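Local coordinates for protein RNA-dependent RNA polymerase (Qualyub virus, PDB 6DX1) that contains a viral OTU cysteine protease domain that probably removes ubiquitin from host proteins, at residues Q80-D84 against P85-A89; C120-D123 against V124-T127; D134-Y137 against L138-I141. All blocks are in the same frame, centred on the assembly; numbering follows the deposited sequence.

Interaction 1: Q80-D84 against P85-A89; sequences QYFQD and PEHYA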
ATOM      1  N   GLN A  80      15.141  -4.321   6.376  1.00 27.72           N
ATOM      2  CA  GLN A  80      15.830  -5.042   5.314  1.00 29.15           C
ATOM      3  C   GLN A  80      16.509  -4.104   4.330  1.00 33.65           C
ATOM      4  O   GLN A  80      17.443  -4.521   3.631  1.00 36.05           O
ATOM      5  CB  GLN A  80      14.852  -5.939   4.556  1.00 31.40           C
ATOM      6  CG  GLN A  80      14.123  -6.965   5.411  1.00 33.00           C
ATOM      7  CD  GLN A  80      13.092  -7.745   4.615  1.00 40.22           C
ATOM      8  OE1 GLN A  80      12.115  -7.182   4.110  1.00 42.46           O
ATOM      9  NE2 GLN A  80      13.309  -9.048   4.491  1.00 39.57           N
ATOM     10  N   TYR A  81      16.067  -2.847   4.267  1.00 29.34           N
ATOM     11  CA  TYR A  81      16.517  -1.915   3.248  1.00 28.81           C
ATOM     12  C   TYR A  81      17.135  -0.643   3.799  1.00 30.33           C
ATOM     13  O   TYR A  81      17.792   0.076   3.041  1.00 35.09           O
ATOM     14  CB  TYR A  81      15.346  -1.534   2.329  1.00 29.47           C
ATOM     15  CG  TYR A  81      14.718  -2.723   1.645  1.00 34.81           C
ATOM     16  CD1 TYR A  81      15.392  -3.401   0.641  1.00 39.17           C
ATOM     17  CD2 TYR A  81      13.455  -3.174   2.011  1.00 34.55           C
ATOM     18  CE1 TYR A  81      14.826  -4.494   0.016  1.00 43.84           C
ATOM     19  CE2 TYR A  81      12.879  -4.265   1.388  1.00 38.43           C
ATOM     20  CZ  TYR A  81      13.572  -4.921   0.390  1.00 41.14           C
ATOM     21  OH  TYR A  81      13.017  -6.010  -0.241  1.00 48.71           O
ATOM     22  N   PHE A  82      16.959  -0.345   5.081  1.00 28.85           N
ATOM     23  CA  PHE A  82      17.391   0.928   5.633  1.00 30.02           C
ATOM     24  C   PHE A  82      18.082   0.700   6.968  1.00 31.60           C
ATOM     25  O   PHE A  82      17.625  -0.100   7.787  1.00 29.42           O
ATOM     26  CB  PHE A  82      16.194   1.882   5.768  1.00 26.95           C
ATOM     27  CG  PHE A  82      15.584   2.250   4.445  1.00 28.89           C
ATOM     28  CD1 PHE A  82      16.185   3.201   3.636  1.00 27.84           C
ATOM     29  CD2 PHE A  82      14.435   1.619   3.988  1.00 26.05           C
ATOM     30  CE1 PHE A  82      15.643   3.536   2.406  1.00 30.18           C
ATOM     31  CE2 PHE A  82      13.885   1.950   2.762  1.00 26.18           C
ATOM     32  CZ  PHE A  82      14.486   2.909   1.969  1.00 27.99           C
ATOM     33  N   GLN A  83      19.190   1.415   7.181  1.00 35.64           N
ATOM     34  CA  GLN A  83      20.020   1.168   8.356  1.00 36.85           C
ATOM     35  C   GLN A  83      19.391   1.728   9.623  1.00 34.77           C
ATOM     36  O   GLN A  83      19.534   1.140  10.703  1.00 36.05           O
ATOM     37  CB  GLN A  83      21.409   1.774   8.146  1.00 37.10           C
ATOM     38  CG  GLN A  83      22.312   0.958   7.247  1.00 45.58           C
ATOM     39  CD  GLN A  83      23.779   1.254   7.494  1.00 50.98           C
ATOM     40  OE1 GLN A  83      24.655   0.457   7.148  1.00 60.26           O
ATOM     41  NE2 GLN A  83      24.056   2.405   8.100  1.00 48.74           N
ATOM     42  N   ASP A  84      18.704   2.862   9.521  1.00 31.36           N
ATOM     43  CA  ASP A  84      18.168   3.553  10.686  1.00 32.92           C
ATOM     44  C   ASP A  84      17.132   4.560  10.202  1.00 28.13           C
ATOM     45  O   ASP A  84      17.002   4.789   8.991  1.00 29.75           O
ATOM     46  CB  ASP A  84      19.292   4.236  11.493  1.00 36.69           C
ATOM     47  CG  ASP A  84      20.289   4.974  10.615  1.00 38.21           C
ATOM     48  OD1 ASP A  84      19.864   5.789   9.772  1.00 37.42           O
ATOM     49  OD2 ASP A  84      21.506   4.754  10.788  1.00 42.52           O
ATOM     50  N   PRO A  85      16.355   5.162  11.113  1.00 31.10           N
ATOM     51  CA  PRO A  85      15.331   6.122  10.658  1.00 29.17           C
ATOM     52  C   PRO A  85      15.895   7.281   9.858  1.00 34.05           C
ATOM     53  O   PRO A  85      15.228   7.769   8.938  1.00 29.48           O
ATOM     54  CB  PRO A  85      14.689   6.602  11.963  1.00 30.21           C
ATOM     55  CG  PRO A  85      14.906   5.494  12.922  1.00 29.51           C
ATOM     56  CD  PRO A  85      16.243   4.899  12.561  1.00 31.66           C
ATOM     57  N   GLU A  86      17.111   7.732  10.178  1.00 32.69           N
ATOM     58  CA  GLU A  86      17.698   8.851   9.453  1.00 33.31           C
ATOM     59  C   GLU A  86      18.011   8.459   8.016  1.00 30.56           C
ATOM     60  O   GLU A  86      17.828   9.264   7.093  1.00 32.85           O
ATOM     61  CB  GLU A  86      18.953   9.344  10.182  1.00 37.35           C
ATOM     62  CG  GLU A  86      18.757   9.600  11.691  1.00 44.03           C
ATOM     63  CD  GLU A  86      18.750   8.313  12.516  1.00 43.00           C
ATOM     64  OE1 GLU A  86      18.251   8.317  13.657  1.00 50.68           O
ATOM     65  OE2 GLU A  86      19.252   7.291  12.016  1.00 47.75           O
ATOM     66  N   HIS A  87      18.472   7.224   7.808  1.00 29.85           N
ATOM     67  CA  HIS A  87      18.706   6.725   6.457  1.00 28.46           C
ATOM     68  C   HIS A  87      17.404   6.663   5.662  1.00 28.91           C
ATOM     69  O   HIS A  87      17.358   7.092   4.503  1.00 27.71           O
ATOM     70  CB  HIS A  87      19.382   5.350   6.525  1.00 31.07           C
ATOM     71  CG  HIS A  87      19.652   4.726   5.190  1.00 28.26           C
ATOM     72  ND1 HIS A  87      19.830   3.368   5.028  1.00 30.27           N
ATOM     73  CD2 HIS A  87      19.779   5.271   3.958  1.00 31.96           C
ATOM     74  CE1 HIS A  87      20.043   3.104   3.752  1.00 30.38           C
ATOM     75  NE2 HIS A  87      20.021   4.241   3.081  1.00 30.94           N
ATOM     76  N   TYR A  88      16.330   6.154   6.275  1.00 27.21           N
ATOM     77  CA  TYR A  88      15.045   6.123   5.576  1.00 24.60           C
ATOM     78  C   TYR A  88      14.568   7.529   5.228  1.00 25.59           C
ATOM     79  O   TYR A  88      14.093   7.773   4.111  1.00 24.48           O
ATOM     80  CB  TYR A  88      13.988   5.398   6.417  1.00 24.23           C
ATOM     81  CG  TYR A  88      12.617   5.493   5.792  1.00 22.26           C
ATOM     82  CD1 TYR A  88      12.343   4.828   4.613  1.00 23.85           C
ATOM     83  CD2 TYR A  88      11.623   6.290   6.353  1.00 23.97           C
ATOM     84  CE1 TYR A  88      11.107   4.929   4.005  1.00 23.23           C
ATOM     85  CE2 TYR A  88      10.372   6.400   5.755  1.00 21.84           C
ATOM     86  CZ  TYR A  88      10.132   5.715   4.573  1.00 23.58           C
ATOM     87  OH  TYR A  88       8.907   5.804   3.947  1.00 22.74           O
ATOM     88  N   ALA A  89      14.674   8.466   6.175  1.00 26.55           N
ATOM     89  CA  ALA A  89      14.232   9.835   5.915  1.00 27.20           C
ATOM     90  C   ALA A  89      15.021  10.452   4.770  1.00 29.18           C
ATOM     91  O   ALA A  89      14.453  11.142   3.913  1.00 28.60           O
ATOM     92  CB  ALA A  89      14.373  10.684   7.178  1.00 30.19           C
TER
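His87 accepts a hydrogen bond from the backbone of Gln83. Gln83 N lies 3.0 Å from His87 ND1, and the N-H...N angle of 171° makes the bond nearly straight. The donor sits close to the ring plane, at the ring edge. Because ND1 accepts here, a neutral imidazole would carry its proton on NE2.

The torsion of His87 that puts CG opposite its own backbone N (chi1 179°) turns the ring back along the loop to meet this donor. The same turn offers a face to Phe82, whose CD1 stands 3.8 Å above the His87 ring plane, over its centre.

Asp84 is the N-cap of helix 85-92. Asp84 OD1 accepts a capping hydrogen bond from His87 N at 2.8 Å, a helix-start N-H that has no carbonyl one turn earlier within the helix. Asp84 O accepts from Tyr88 N at 3.1 Å, as in the first turn of an alpha-helix. The loop after helix 76-79 is thereby tied to the next helix in the helical part of the OTU domain.

Phe82, His87 and Tyr88 form an aromatic cluster with two T-shaped pairs. Phe82 points its edge at His87 and receives the edge of Tyr88 on a face, where Tyr88 CD1 lies 3.8 Å from Phe82 CE2. The hydroxyl of Tyr88 is hydrogen-bonded to Glu103 on helix 101-111. The Tyr88 side chain also touches Cys64 and Arg65 of helix 57-70.

Interaction 2: C120-D123 against V124-T127; sequences CEDD and VWVT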
ATOM      1  N   CYS A 120      -3.099  -5.964 -11.238  1.00 18.50           N
ATOM      2  CA  CYS A 120      -4.002  -5.918 -12.383  1.00 17.42           C
ATOM      3  C   CYS A 120      -3.239  -5.371 -13.580  1.00 20.59           C
ATOM      4  O   CYS A 120      -2.705  -4.264 -13.508  1.00 21.46           O
ATOM      5  CB  CYS A 120      -5.228  -5.044 -12.078  1.00 19.64           C
ATOM      6  SG  CYS A 120      -6.343  -4.764 -13.499  1.00 21.33           S
ATOM      7  N   GLU A 121      -3.199  -6.132 -14.673  1.00 20.81           N
ATOM      8  CA  GLU A 121      -2.416  -5.750 -15.839  1.00 24.06           C
ATOM      9  C   GLU A 121      -3.240  -5.413 -17.075  1.00 24.39           C
ATOM     10  O   GLU A 121      -2.667  -4.942 -18.063  1.00 26.84           O
ATOM     11  CB  GLU A 121      -1.427  -6.869 -16.157  1.00 28.62           C
ATOM     12  CG  GLU A 121      -0.563  -7.149 -14.949  1.00 35.42           C
ATOM     13  CD  GLU A 121       0.404  -8.278 -15.160  1.00 42.67           C
ATOM     14  OE1 GLU A 121      -0.035  -9.456 -15.168  1.00 42.23           O
ATOM     15  OE2 GLU A 121       1.612  -7.985 -15.320  1.00 45.24           O
ATOM     16  N   ASP A 122      -4.560  -5.600 -17.047  1.00 22.31           N
ATOM     17  CA  ASP A 122      -5.393  -5.336 -18.216  1.00 23.71           C
ATOM     18  C   ASP A 122      -6.528  -4.365 -17.905  1.00 22.33           C
ATOM     19  O   ASP A 122      -7.489  -4.280 -18.675  1.00 23.72           O
ATOM     20  CB  ASP A 122      -5.943  -6.649 -18.795  1.00 25.29           C
ATOM     21  CG  ASP A 122      -6.875  -7.385 -17.831  1.00 27.80           C
ATOM     22  OD1 ASP A 122      -7.116  -6.882 -16.719  1.00 22.40           O
ATOM     23  OD2 ASP A 122      -7.371  -8.480 -18.191  1.00 26.53           O
ATOM     24  N   ASP A 123      -6.432  -3.639 -16.786  1.00 21.23           N
ATOM     25  CA  ASP A 123      -7.457  -2.713 -16.284  1.00 21.81           C
ATOM     26  C   ASP A 123      -8.827  -3.367 -16.069  1.00 22.46           C
ATOM     27  O   ASP A 123      -9.848  -2.668 -16.006  1.00 24.55           O
ATOM     28  CB  ASP A 123      -7.612  -1.475 -17.188  1.00 23.63           C
ATOM     29  CG  ASP A 123      -8.436  -0.369 -16.519  1.00 25.63           C
ATOM     30  OD1 ASP A 123      -8.188  -0.076 -15.325  1.00 26.83           O
ATOM     31  OD2 ASP A 123      -9.355   0.177 -17.171  1.00 28.54           O
ATOM     32  N   VAL A 124      -8.897  -4.694 -15.915  1.00 21.91           N
ATOM     33  CA  VAL A 124     -10.171  -5.356 -15.646  1.00 19.85           C
ATOM     34  C   VAL A 124     -10.007  -6.406 -14.556  1.00 20.37           C
ATOM     35  O   VAL A 124     -10.737  -6.395 -13.558  1.00 19.77           O
ATOM     36  CB  VAL A 124     -10.747  -6.007 -16.919  1.00 23.64           C
ATOM     37  CG1 VAL A 124     -12.042  -6.740 -16.596  1.00 23.51           C
ATOM     38  CG2 VAL A 124     -10.975  -4.950 -18.001  1.00 24.00           C
ATOM     39  N   TRP A 125      -9.050  -7.317 -14.751  1.00 20.78           N
ATOM     40  CA  TRP A 125      -8.915  -8.514 -13.929  1.00 19.45           C
ATOM     41  C   TRP A 125      -7.753  -8.374 -12.954  1.00 18.67           C
ATOM     42  O   TRP A 125      -6.611  -8.144 -13.365  1.00 21.09           O
ATOM     43  CB  TRP A 125      -8.723  -9.746 -14.821  1.00 20.46           C
ATOM     44  CG  TRP A 125     -10.005 -10.162 -15.460  1.00 21.33           C
ATOM     45  CD1 TRP A 125     -10.485  -9.788 -16.685  1.00 25.17           C
ATOM     46  CD2 TRP A 125     -10.998 -11.004 -14.880  1.00 21.99           C
ATOM     47  NE1 TRP A 125     -11.716 -10.363 -16.903  1.00 22.84           N
ATOM     48  CE2 TRP A 125     -12.051 -11.115 -15.808  1.00 24.84           C
ATOM     49  CE3 TRP A 125     -11.086 -11.697 -13.668  1.00 24.08           C
ATOM     50  CZ2 TRP A 125     -13.179 -11.886 -15.560  1.00 25.40           C
ATOM     51  CZ3 TRP A 125     -12.210 -12.460 -13.420  1.00 26.05           C
ATOM     52  CH2 TRP A 125     -13.246 -12.542 -14.361  1.00 26.81           C
ATOM     53  N   VAL A 126      -8.052  -8.523 -11.670  1.00 16.63           N
ATOM     54  CA  VAL A 126      -7.025  -8.728 -10.659  1.00 15.93           C
ATOM     55  C   VAL A 126      -6.674 -10.207 -10.636  1.00 19.12           C
ATOM     56  O   VAL A 126      -7.557 -11.059 -10.763  1.00 18.57           O
ATOM     57  CB  VAL A 126      -7.537  -8.259  -9.286  1.00 18.01           C
ATOM     58  CG1 VAL A 126      -6.623  -8.756  -8.168  1.00 16.50           C
ATOM     59  CG2 VAL A 126      -7.653  -6.725  -9.244  1.00 19.07           C
ATOM     60  N   THR A 127      -5.383 -10.525 -10.484  1.00 17.15           N
ATOM     61  CA  THR A 127      -4.951 -11.919 -10.426  1.00 20.48           C
ATOM     62  C   THR A 127      -4.164 -12.280  -9.174  1.00 20.12           C
ATOM     63  O   THR A 127      -3.953 -13.476  -8.926  1.00 19.10           O
ATOM     64  CB  THR A 127      -4.101 -12.280 -11.657  1.00 21.54           C
ATOM     65  OG1 THR A 127      -2.904 -11.481 -11.676  1.00 21.52           O
ATOM     66  CG2 THR A 127      -4.914 -12.080 -12.939  1.00 23.44           C
TER
HETATM   67  O   HOH W   1      -4.685  -8.741 -15.115  1.00 23.30           O
HETATM   68  O   HOH W   2      -2.540  -9.505 -13.560  1.00 25.90           O
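Cys120 and Val126 face each other across the turn, with their CA atoms 4.5 Å apart. The chain reverses between them. Asp123 takes a left-handed backbone conformation (phi 57°, psi 21°), which helps bring residues 124-127 back beside 120-123. Glu121 N and Trp125 O do not bond directly. A water bridges them, accepting from Glu121 N at 3.0 Å and donating to Trp125 O at 2.7 Å.

Asp122 organises the turn with one carboxylate oxygen. Its CG lies between the backbone N and the carbonyl carbon (chi1 64°), and OD1 then faces two amides. Asp122 OD1 accepts from Trp125 N at 2.8 Å through its syn lone pair, in an almost straight bond. Val124 N reaches the same Asp122 OD1 at 2.9 Å, but from above the carboxylate plane. The bond to Val124, two residues on, closes an Asx turn.

This is the loop of a beta-hairpin that joins strands 114-120 and 125-132, neighbours in the central sheet of the OTU domain. Asp122 OD2 lies at the edge of the Trp125 indole, 3.7 Å from Trp125 CD1. On the sheet face that carries both residues, Cys120 CB meets Val126 CG2 at 4.1 Å, and both side chains pack on Leu144. A second water links Glu121 OE1 to Thr127 OG1. The carboxylate of Asp123 is bound outside the hairpin, by a hydrogen bond with Tyr26 and salt bridges to Arg27 and Lys32.

Interaction 3: D134-Y137 against L138-I141; sequences DGNY and LTAI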
ATOM      1  N   ASP A 134      -4.119  -8.236   8.896  1.00 23.53           N
ATOM      2  CA  ASP A 134      -4.943  -9.443   8.948  1.00 29.78           C
ATOM      3  C   ASP A 134      -6.385  -9.236   8.493  1.00 27.86           C
ATOM      4  O   ASP A 134      -7.196 -10.163   8.612  1.00 27.18           O
ATOM      5  CB  ASP A 134      -4.954 -10.014  10.371  1.00 31.47           C
ATOM      6  CG  ASP A 134      -3.615 -10.578  10.785  1.00 42.52           C
ATOM      7  OD1 ASP A 134      -2.955  -9.967  11.649  1.00 49.49           O
ATOM      8  OD2 ASP A 134      -3.216 -11.633  10.244  1.00 46.97           O
ATOM      9  N   GLY A 135      -6.734  -8.061   7.985  1.00 23.45           N
ATOM     10  CA  GLY A 135      -8.109  -7.780   7.632  1.00 26.71           C
ATOM     11  C   GLY A 135      -8.463  -8.253   6.235  1.00 26.88           C
ATOM     12  O   GLY A 135      -7.651  -8.804   5.487  1.00 27.56           O
ATOM     13  N   ASN A 136      -9.730  -8.067   5.894  1.00 29.87           N
ATOM     14  CA  ASN A 136     -10.180  -8.304   4.539  1.00 27.45           C
ATOM     15  C   ASN A 136     -10.346  -6.960   3.837  1.00 28.17           C
ATOM     16  O   ASN A 136     -10.107  -5.893   4.410  1.00 29.97           O
ATOM     17  CB  ASN A 136     -11.468  -9.133   4.525  1.00 31.16           C
ATOM     18  CG  ASN A 136     -12.627  -8.447   5.230  1.00 31.90           C
ATOM     19  OD1 ASN A 136     -12.880  -7.256   5.049  1.00 32.64           O
ATOM     20  ND2 ASN A 136     -13.359  -9.217   6.029  1.00 39.24           N
ATOM     21  N   TYR A 137     -10.771  -7.012   2.579  1.00 24.06           N
ATOM     22  CA  TYR A 137     -10.761  -5.802   1.767  1.00 22.90           C
ATOM     23  C   TYR A 137     -11.698  -4.728   2.306  1.00 26.51           C
ATOM     24  O   TYR A 137     -11.476  -3.535   2.066  1.00 23.84           O
ATOM     25  CB  TYR A 137     -11.107  -6.152   0.326  1.00 26.20           C
ATOM     26  CG  TYR A 137     -12.571  -6.321   0.048  1.00 23.77           C
ATOM     27  CD1 TYR A 137     -13.243  -7.485   0.415  1.00 27.12           C
ATOM     28  CD2 TYR A 137     -13.282  -5.324  -0.597  1.00 25.82           C
ATOM     29  CE1 TYR A 137     -14.587  -7.639   0.141  1.00 29.11           C
ATOM     30  CE2 TYR A 137     -14.613  -5.471  -0.880  1.00 28.72           C
ATOM     31  CZ  TYR A 137     -15.264  -6.629  -0.506  1.00 29.20           C
ATOM     32  OH  TYR A 137     -16.599  -6.758  -0.794  1.00 37.16           O
ATOM     33  N   LEU A 138     -12.736  -5.111   3.053  1.00 24.76           N
ATOM     34  CA  LEU A 138     -13.644  -4.089   3.557  1.00 26.81           C
ATOM     35  C   LEU A 138     -13.001  -3.241   4.650  1.00 27.69           C
ATOM     36  O   LEU A 138     -13.401  -2.091   4.844  1.00 38.54           O
ATOM     37  CB  LEU A 138     -14.938  -4.736   4.064  1.00 25.90           C
ATOM     38  CG  LEU A 138     -15.801  -5.354   2.964  1.00 29.41           C
ATOM     39  CD1 LEU A 138     -16.915  -6.209   3.567  1.00 36.66           C
ATOM     40  CD2 LEU A 138     -16.380  -4.285   2.051  1.00 30.44           C
ATOM     41  N   THR A 139     -12.004  -3.772   5.363  1.00 30.22           N
ATOM     42  CA  THR A 139     -11.318  -3.034   6.420  1.00 33.55           C
ATOM     43  C   THR A 139      -9.916  -2.606   5.996  1.00 36.38           C
ATOM     44  O   THR A 139      -9.021  -2.453   6.840  1.00 35.94           O
ATOM     45  CB  THR A 139     -11.228  -3.860   7.697  1.00 37.34           C
ATOM     46  OG1 THR A 139     -10.274  -4.918   7.509  1.00 35.34           O
ATOM     47  CG2 THR A 139     -12.598  -4.441   8.054  1.00 36.23           C
ATOM     48  N   ALA A 140      -9.701  -2.430   4.698  1.00 24.89           N
ATOM     49  CA  ALA A 140      -8.359  -2.182   4.192  1.00 19.64           C
ATOM     50  C   ALA A 140      -8.303  -0.900   3.375  1.00 18.28           C
ATOM     51  O   ALA A 140      -9.318  -0.395   2.871  1.00 21.32           O
ATOM     52  CB  ALA A 140      -7.857  -3.345   3.320  1.00 19.25           C
ATOM     53  N   ILE A 141      -7.084  -0.379   3.263  1.00 16.92           N
ATOM     54  CA  ILE A 141      -6.738   0.522   2.170  1.00 17.55           C
ATOM     55  C   ILE A 141      -6.410  -0.368   0.975  1.00 17.63           C
ATOM     56  O   ILE A 141      -5.421  -1.105   1.001  1.00 18.46           O
ATOM     57  CB  ILE A 141      -5.554   1.424   2.522  1.00 18.55           C
ATOM     58  CG1 ILE A 141      -5.821   2.191   3.821  1.00 19.72           C
ATOM     59  CG2 ILE A 141      -5.257   2.384   1.365  1.00 18.51           C
ATOM     60  CD1 ILE A 141      -4.653   3.080   4.261  1.00 19.50           C
TER
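Leu138 and Tyr137 lay their side chains next to each other, pointing the same way. Leu138 CB starts 3.4 Å from Asn136 OD1. One bond further, Leu138 CG stands over a face of the Tyr137 ring, 3.9 Å from the ring centroid and 17° off the normal, a CH-pi contact. At the tip, Leu138 CD2 reaches Tyr137 CE2 at 3.6 Å and lies equally near CZ. With CG turned away from its carbonyl carbon (chi1 -68°), Leu138 directs its branch over the neighbouring ring.

The backbone that carries this pair is a tight turn leading from strand 125-132 into strand 140-146 of the OTU sheet. Asn136 opens it with an Asx turn: its OD1 accepts from Leu138 N at 2.9 Å. Asn136 O has two donors, both from Thr139. Thr139 N is 3.0 Å from Asn136 O, and Thr139 OG1 is 3.3 Å from it, on the same face of the carbonyl plane. The bond from Ala140 N to Tyr137 O is weak. Tyr137 O also accepts from Asn142 ND2. The Tyr137 ring meets that of Phe30, and the buried side chain also touches Trp118 and Pro156.

Interactions 2 and 3 lie along the same beta-sheet, with centres about 19 Å apart and nearest atoms about 10 Å apart. Interaction 2 turns the chain into strand 125-132, and interaction 3 leads it from that strand towards strand 140-146. Both are turns at strand ends of that sheet. Interaction 1 belongs to the helical part, across the chain's centre from both. Its centre is about 33 Å from that of interaction 2 and about 28 Å from that of interaction 3. None of the three touches another. In OTU proteases the catalytic cysteine starts a helix that packs near the sheet, probably helix 41-51 here; no residue of that helix belongs to any of these contacts.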